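Local coordinates for fluoroacetyl-CoA thioesterase (Streptomyces Cattleya, PDB 3KUW), which hydrolyses fluoroacetyl-CoA to fluoroacetate and coenzyme A before it can react with citrate synthase, and so confers resistance to fluoroacetate, at residues 23-28 / 36-41; 43-48 / 72-77; 78-83 / 111-116. The protein carries 1 engineered substitution. All blocks are in the same frame, centred on the assembly; numbering follows the deposited sequence. Where two conformers were deposited one is given.

Overall arrangement
The three contacts lie around the substrate site of a hotdog-fold homodimer. Contact 2 is the innermost, with its centre about 7 Å from the centre of the chain. It sets helix 42-56 against strand 65-75 and holds the active-site residue H76. Contact 1 lies where the chain enters that helix; its centre is about 14 Å from those of contacts 2 and 3. F40 links it to both, packing on M45 and pairing by backbone with T80. Contacts 2 and 3 are about 10 Å apart between centres and share the pairing of strands 65-75 and 112-124. One fluoroacetic acid, chain E, touches both. All three contacts reach the second subunit.

Contact 1 of 3, residues 23-28 / 36-41; sequences VRHLYP and FPEVFA. With FAH (fluoroacetic acid), chain D.
The R24 guanidinium is met on two sides by the segment 36-41. The carboxylate of E38 lies over one face, and the carbonyl of F36 comes in at the edge. The F36 ring carries P37 CD over one face, toward the rim. V23 CG2 approaches this ring obliquely, 3.6 Å from F36 CD2, and the fluorine of the chain D fluoroacetic acid is 3.7 Å from F36 CE2.

R24 NH2 donates to F36 O at 2.7 Å. The oxygen is near the guanidinium plane, but the donor stands above the carbonyl plane. The salt bridge differs: R24 NE and E38 OE2 are 3.2 Å apart, yet no N-H points at the oxygen. Only the charges interact, and E38 OE2 is also hydrogen-bonded to T22 OG1. A bend in the R24 chain (chi3 53°) brings NH2 round to F36. A water accepts from R24 N and R24 NE, and P37 O is 3.0 Å from it.

Next to these polar groups, V23 N donates to V39 O at 3.1 Å. V23 CG1 is anti to the backbone N (chi1 172°), which leaves CG2 beside that N. V23 CG2 reaches V39 CG2 at 4.1 Å and also packs on A41 CB.

F40 and A41 belong to the substrate-binding segment, and the chain D ligand touches V23, F36 and A41. The contact ties short helix 23-26 to the loop between helices 31-34 and 42-56. A41 is the N-cap position of the latter helix. V23 also packs on F33 of helix 31-34, L26 leans on F44 of helix 42-56, and Y27 OH hydrogen-bonds F44 O of the second subunit.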
# COMPACT_ATOMS: atom_id res chain seq x y z
N VAL A 23 5.12 -6.42 -8.52
CA VAL A 23 4.07 -5.56 -9.07
C VAL A 23 2.96 -6.36 -9.80
O VAL A 23 1.77 -6.17 -9.52
CB VAL A 23 4.74 -4.52 -10.03
CG1 VAL A 23 3.63 -3.67 -10.84
CG2 VAL A 23 5.67 -3.59 -9.19
N ARG A 24 3.34 -7.26 -10.72
CA ARG A 24 2.33 -7.94 -11.58
C ARG A 24 1.36 -8.81 -10.78
O ARG A 24 0.22 -9.01 -11.18
CB ARG A 24 2.96 -8.72 -12.77
CG ARG A 24 3.84 -9.91 -12.40
CD ARG A 24 4.64 -10.47 -13.64
NE ARG A 24 5.40 -9.39 -14.31
CZ ARG A 24 5.97 -9.44 -15.54
NH1 ARG A 24 5.87 -10.52 -16.32
NH2 ARG A 24 6.59 -8.36 -16.03
N HIS A 25 1.77 -9.24 -9.60
CA HIS A 25 0.93 -10.07 -8.81
C HIS A 25 0.06 -9.25 -7.92
O HIS A 25 -0.90 -9.80 -7.42
CB HIS A 25 1.77 -11.03 -7.98
CG HIS A 25 2.60 -11.97 -8.80
ND1 HIS A 25 2.12 -13.20 -9.23
CD2 HIS A 25 3.83 -11.84 -9.33
CE1 HIS A 25 3.06 -13.80 -9.95
NE2 HIS A 25 4.10 -12.99 -10.03
N LEU A 26 0.38 -7.96 -7.67
CA LEU A 26 -0.55 -7.13 -6.87
C LEU A 26 -1.89 -6.97 -7.60
O LEU A 26 -2.96 -7.06 -6.97
CB LEU A 26 0.02 -5.71 -6.50
CG LEU A 26 -0.83 -4.93 -5.47
CD1 LEU A 26 -0.70 -5.62 -4.07
CD2 LEU A 26 -0.22 -3.56 -5.40
N TYR A 27 -1.81 -6.64 -8.90
CA TYR A 27 -2.97 -6.45 -9.78
C TYR A 27 -2.81 -7.26 -11.09
O TYR A 27 -2.42 -6.70 -12.13
CB TYR A 27 -3.25 -4.96 -10.06
CG TYR A 27 -4.04 -4.32 -8.94
CD1 TYR A 27 -5.40 -4.51 -8.86
CD2 TYR A 27 -3.39 -3.61 -7.90
CE1 TYR A 27 -6.16 -3.96 -7.79
CE2 TYR A 27 -4.13 -3.06 -6.88
CZ TYR A 27 -5.53 -3.24 -6.81
OH TYR A 27 -6.26 -2.70 -5.77
N PRO A 28 -3.04 -8.57 -11.02
CA PRO A 28 -3.02 -9.33 -12.29
C PRO A 28 -4.11 -8.86 -13.31
O PRO A 28 -4.02 -9.21 -14.49
CB PRO A 28 -3.27 -10.79 -11.84
CG PRO A 28 -3.23 -10.81 -10.34
CD PRO A 28 -3.51 -9.39 -9.87
N PHE A 36 5.65 -5.08 -16.25
CA PHE A 36 6.48 -4.29 -15.33
C PHE A 36 7.59 -5.12 -14.72
O PHE A 36 7.39 -6.28 -14.46
CB PHE A 36 5.67 -3.66 -14.21
CG PHE A 36 6.39 -2.56 -13.58
CD1 PHE A 36 6.43 -1.30 -14.21
CD2 PHE A 36 7.13 -2.78 -12.39
CE1 PHE A 36 7.17 -0.25 -13.67
CE2 PHE A 36 7.88 -1.73 -11.81
CZ PHE A 36 7.88 -0.44 -12.45
N PRO A 37 8.79 -4.51 -14.51
CA PRO A 37 9.89 -5.15 -13.85
C PRO A 37 9.48 -5.91 -12.57
O PRO A 37 8.56 -5.50 -11.83
CB PRO A 37 10.78 -3.97 -13.49
CG PRO A 37 10.65 -3.08 -14.74
CD PRO A 37 9.21 -3.22 -15.10
N GLU A 38 10.17 -7.03 -12.38
CA GLU A 38 9.90 -7.98 -11.30
C GLU A 38 10.50 -7.52 -9.98
O GLU A 38 11.51 -8.07 -9.51
CB GLU A 38 10.43 -9.39 -11.68
CG GLU A 38 9.56 -10.07 -12.75
CD GLU A 38 8.15 -10.40 -12.25
OE1 GLU A 38 7.77 -11.58 -12.20
OE2 GLU A 38 7.41 -9.47 -11.88
N VAL A 39 9.86 -6.52 -9.41
CA VAL A 39 10.26 -5.94 -8.11
C VAL A 39 9.10 -5.90 -7.11
O VAL A 39 7.95 -5.81 -7.52
CB VAL A 39 10.83 -4.50 -8.27
CG1 VAL A 39 12.08 -4.51 -9.22
CG2 VAL A 39 9.72 -3.56 -8.75
N PHE A 40 9.43 -5.97 -5.83
CA PHE A 40 8.49 -5.97 -4.69
C PHE A 40 7.53 -4.76 -4.86
O PHE A 40 7.99 -3.64 -4.88
CB PHE A 40 9.36 -5.82 -3.41
CG PHE A 40 8.61 -6.10 -2.06
CD1 PHE A 40 7.69 -7.17 -1.93
CD2 PHE A 40 8.91 -5.29 -0.93
CE1 PHE A 40 7.05 -7.45 -0.72
CE2 PHE A 40 8.29 -5.59 0.34
CZ PHE A 40 7.33 -6.66 0.40
N ALA A 41 6.22 -4.99 -4.96
CA ALA A 41 5.23 -3.88 -5.14
C ALA A 41 5.17 -2.95 -3.90
O ALA A 41 5.24 -3.45 -2.78
CB ALA A 41 3.88 -4.42 -5.47
C FAH D . 5.80 0.04 -7.00
F FAH D . 7.50 0.01 -8.57
O FAH D . 4.76 -0.68 -6.93
CH3 FAH D . 7.10 -0.62 -7.41
OXT FAH D . 5.86 1.28 -6.76
O HOH W 1 6.18 -7.40 -11.88

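Contact 2 of 3, residues 43-48 / 72-77; sequences GFMVGL and ICVTHT. With FAH (fluoroacetic acid), chain E; FAH (fluoroacetic acid), chain F.
M45 lays its thioether over one face of the H76 ring. M45 SD stands over the middle of the H76 ring, 3.9 Å from the centroid and 12° off the normal, a sulfur-aromatic contact. M45 CE makes a CH-pi contact on the same face and comes within 3.7 Å of H76 CG. The M45 chain is extended through chi2 and bends at chi3 (78°), which brings M45 CE to 3.6 Å from T75 O. On the opposite face of H76, CH3 of the chain E fluoroacetic acid lies 3.5 Å from H76 NE2.

Further along the strand the packing is aliphatic. V74 CG2 meets M45 CE at 4.2 Å, and V46 CG1 meets I72 CG1 at 4.1 Å. Around these groups, I113 of strand 112-124 and F40 pack on M45. Strand 65-75 pairs antiparallel with its counterpart in the second subunit, and the two copies of C73 form a disulfide.

M45 meets the ring through sulfur-aromatic and CH-pi contacts, with no hydrogen bond. H76 ND1 is hydrogen-bonded to S42 OG, outside the two segments. H76, S42 and E50 are active-site residues. M45 thus backs H76 without occupying its nitrogens, and the far face meets the ligand.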
# COMPACT_ATOMS: atom_id res chain seq x y z
N GLY A 43 2.61 -1.71 -2.72
CA GLY A 43 1.41 -2.16 -1.94
C GLY A 43 1.67 -3.37 -1.03
O GLY A 43 1.09 -3.51 0.04
N PHE A 44 2.56 -4.27 -1.47
CA PHE A 44 2.94 -5.37 -0.60
C PHE A 44 3.93 -4.87 0.50
O PHE A 44 3.96 -5.40 1.61
CB PHE A 44 3.61 -6.49 -1.47
CG PHE A 44 2.66 -7.31 -2.30
CD1 PHE A 44 1.69 -8.11 -1.70
CD2 PHE A 44 2.86 -7.43 -3.69
CE1 PHE A 44 0.84 -8.94 -2.47
CE2 PHE A 44 2.04 -8.19 -4.48
CZ PHE A 44 0.98 -8.96 -3.87
N MET A 45 4.75 -3.85 0.20
CA MET A 45 5.66 -3.24 1.20
C MET A 45 4.83 -2.66 2.34
O MET A 45 5.13 -2.91 3.54
CB MET A 45 6.57 -2.15 0.63
CG MET A 45 7.49 -1.53 1.76
SD MET A 45 8.68 -0.30 1.18
CE MET A 45 7.55 1.12 1.01
N VAL A 46 3.81 -1.87 1.96
CA VAL A 46 2.84 -1.33 2.90
C VAL A 46 2.21 -2.45 3.74
O VAL A 46 2.24 -2.43 4.99
CB VAL A 46 1.77 -0.53 2.15
CG1 VAL A 46 0.55 -0.19 3.00
CG2 VAL A 46 2.41 0.78 1.62
N GLY A 47 1.66 -3.46 3.05
CA GLY A 47 1.10 -4.63 3.75
C GLY A 47 2.06 -5.25 4.75
O GLY A 47 1.66 -5.65 5.85
N LEU A 48 3.34 -5.27 4.41
CA LEU A 48 4.33 -5.94 5.28
C LEU A 48 4.67 -5.03 6.48
O LEU A 48 4.94 -5.52 7.62
CB LEU A 48 5.61 -6.19 4.46
CG LEU A 48 6.77 -6.83 5.20
CD1 LEU A 48 6.43 -8.34 5.52
CD2 LEU A 48 8.13 -6.75 4.49
N ILE A 72 -1.22 5.71 6.28
CA ILE A 72 0.13 5.28 5.94
C ILE A 72 0.81 6.41 5.22
O ILE A 72 0.19 7.03 4.30
CB ILE A 72 0.11 3.94 5.04
CG1 ILE A 72 1.54 3.42 4.79
CG2 ILE A 72 -0.65 4.13 3.75
CD1 ILE A 72 2.22 2.77 6.05
N CYS A 73 2.05 6.75 5.65
CA CYS A 73 2.79 7.86 5.07
C CYS A 73 4.25 7.44 4.90
O CYS A 73 5.06 7.54 5.84
CB CYS A 73 2.68 9.13 5.93
SG CYS A 73 3.33 10.62 5.08
N VAL A 74 4.61 6.94 3.73
CA VAL A 74 5.97 6.36 3.56
C VAL A 74 6.65 6.73 2.25
O VAL A 74 5.95 6.99 1.24
CB VAL A 74 5.98 4.76 3.67
CG1 VAL A 74 5.59 4.34 5.07
CG2 VAL A 74 5.06 4.06 2.63
N THR A 75 7.98 6.63 2.23
CA THR A 75 8.76 6.78 0.99
C THR A 75 9.05 5.36 0.51
O THR A 75 8.95 4.41 1.32
CB THR A 75 10.08 7.51 1.25
OG1 THR A 75 10.74 6.94 2.39
CG2 THR A 75 9.77 9.00 1.54
N HIS A 76 9.35 5.19 -0.78
CA HIS A 76 9.85 3.89 -1.27
C HIS A 76 11.07 4.25 -2.17
O HIS A 76 10.89 4.71 -3.32
CB HIS A 76 8.74 3.15 -2.06
CG HIS A 76 9.00 1.69 -2.34
ND1 HIS A 76 8.03 0.85 -2.85
CD2 HIS A 76 10.10 0.92 -2.16
CE1 HIS A 76 8.52 -0.38 -2.98
NE2 HIS A 76 9.78 -0.37 -2.57
N THR A 77 12.28 4.01 -1.65
CA THR A 77 13.51 4.72 -2.07
C THR A 77 14.51 3.82 -2.85
O THR A 77 15.49 4.31 -3.44
CB THR A 77 14.28 5.35 -0.84
OG1 THR A 77 14.72 4.30 0.04
CG2 THR A 77 13.42 6.26 -0.01
C FAH E . 10.68 1.93 -5.90
F FAH E . 10.24 -0.45 -6.64
O FAH E . 9.51 2.38 -5.98
CH3 FAH E . 10.90 0.42 -5.76
OXT FAH E . 11.69 2.69 -5.93
C FAH F . 5.26 4.38 -2.37
F FAH F . 3.83 3.87 -4.14
O FAH F . 4.84 4.07 -1.22
CH3 FAH F . 4.29 4.91 -3.39
OXT FAH F . 6.45 4.24 -2.72

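Contact 3 of 3, residues 78-83 / 111-116; sequences AATPPG and DEIGSG. With FAH (fluoroacetic acid), chain E.
Where strands 65-75 and 112-124 of the hotdog sheet meet the adjoining loops, A78 and T80 pack on D111 and I113. The first two belong to the loop that leaves strand 65-75. D111 comes just before strand 112-124 and I113 lies near its start. I113 and G114 both bond by backbone to A106 of strand 99-107. With I113 psi at -11°, this is consistent with a beta bulge.

A78 CB fits against the strand start. A78 CB lies 3.8 Å from D111 CB. It also touches E112 O and I113 CG2. A78 N is buried and has no partner in the model; I113 O instead takes the N-H of T77. D111 OD2 makes a salt bridge with K135 NZ of the second subunit.

T80 and I113 side chains cross at about a right angle. T80 OG1 lies beside its own backbone N (chi1 -56°), where it hydrogen-bonds D108 OD2 and borders the isoleucine. I113 also packs on M45 and V86, so it joins the loop to the substrate site. A78 O is 3.4 Å from CH3 of the chain E fluoroacetic acid, and A79 CA is 3.5 Å from that carbon. Across the contact, the closest approach of T80 is OG1 to I113 CG2, at 3.6 Å.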
# COMPACT_ATOMS: atom_id res chain seq x y z
N ALA A 78 14.26 2.51 -2.88
CA ALA A 78 15.10 1.61 -3.68
C ALA A 78 14.24 0.41 -4.02
O ALA A 78 13.23 0.15 -3.35
CB ALA A 78 16.31 1.17 -2.93
N ALA A 79 14.62 -0.29 -5.07
CA ALA A 79 13.86 -1.47 -5.51
C ALA A 79 14.45 -2.85 -5.04
O ALA A 79 15.67 -3.05 -4.94
CB ALA A 79 13.74 -1.46 -7.05
N THR A 80 13.57 -3.84 -4.90
CA THR A 80 13.91 -5.13 -4.37
C THR A 80 13.41 -6.25 -5.25
O THR A 80 12.22 -6.44 -5.37
CB THR A 80 13.34 -5.27 -2.96
OG1 THR A 80 13.84 -4.17 -2.20
CG2 THR A 80 13.84 -6.53 -2.28
N PRO A 81 14.35 -7.02 -5.87
CA PRO A 81 13.93 -8.22 -6.60
C PRO A 81 13.72 -9.41 -5.63
O PRO A 81 14.20 -9.37 -4.49
CB PRO A 81 15.15 -8.48 -7.49
CG PRO A 81 16.26 -8.18 -6.57
CD PRO A 81 15.81 -6.87 -5.90
N PRO A 82 13.01 -10.46 -6.09
CA PRO A 82 12.78 -11.64 -5.26
C PRO A 82 14.10 -12.21 -4.80
O PRO A 82 15.13 -12.02 -5.49
CB PRO A 82 12.07 -12.63 -6.20
CG PRO A 82 11.39 -11.74 -7.25
CD PRO A 82 12.40 -10.58 -7.43
N GLY A 83 14.11 -12.82 -3.62
CA GLY A 83 15.34 -13.48 -3.11
C GLY A 83 15.95 -12.75 -1.95
O GLY A 83 16.58 -13.37 -1.13
N ASP A 111 20.02 -2.09 0.49
CA ASP A 111 19.61 -0.68 0.64
C ASP A 111 18.52 -0.56 1.70
O ASP A 111 17.76 -1.52 1.91
CB ASP A 111 19.03 -0.19 -0.72
CG ASP A 111 20.04 -0.29 -1.84
OD1 ASP A 111 21.12 0.28 -1.62
OD2 ASP A 111 19.79 -0.94 -2.89
N GLU A 112 18.45 0.59 2.37
CA GLU A 112 17.19 1.08 2.97
C GLU A 112 16.20 1.23 1.84
O GLU A 112 16.52 1.80 0.79
CB GLU A 112 17.35 2.39 3.74
CG GLU A 112 18.29 2.32 4.96
CD GLU A 112 17.79 1.47 6.18
OE1 GLU A 112 16.62 1.03 6.27
OE2 GLU A 112 18.61 1.23 7.09
N ILE A 113 15.00 0.68 2.00
CA ILE A 113 14.09 0.76 0.87
C ILE A 113 12.91 1.76 1.06
O ILE A 113 12.21 2.01 0.13
CB ILE A 113 13.59 -0.63 0.42
CG1 ILE A 113 12.75 -1.34 1.51
CG2 ILE A 113 14.78 -1.47 -0.06
CD1 ILE A 113 11.90 -2.50 0.88
N GLY A 114 12.70 2.27 2.28
CA GLY A 114 11.69 3.30 2.58
C GLY A 114 11.38 3.36 4.10
O GLY A 114 11.78 2.48 4.85
N SER A 115 10.71 4.42 4.53
CA SER A 115 10.38 4.64 5.93
C SER A 115 9.23 5.67 6.03
O SER A 115 8.95 6.36 5.05
CB SER A 115 11.62 5.18 6.64
OG SER A 115 11.92 6.50 6.24
N GLY A 116 8.57 5.77 7.19
CA GLY A 116 7.53 6.83 7.40
C GLY A 116 6.75 6.42 8.64
O GLY A 116 7.32 5.82 9.56
C FAH E . 10.68 1.93 -5.90
F FAH E . 10.24 -0.45 -6.64
O FAH E . 9.51 2.38 -5.98
CH3 FAH E . 10.90 0.42 -5.76
OXT FAH E . 11.69 2.69 -5.93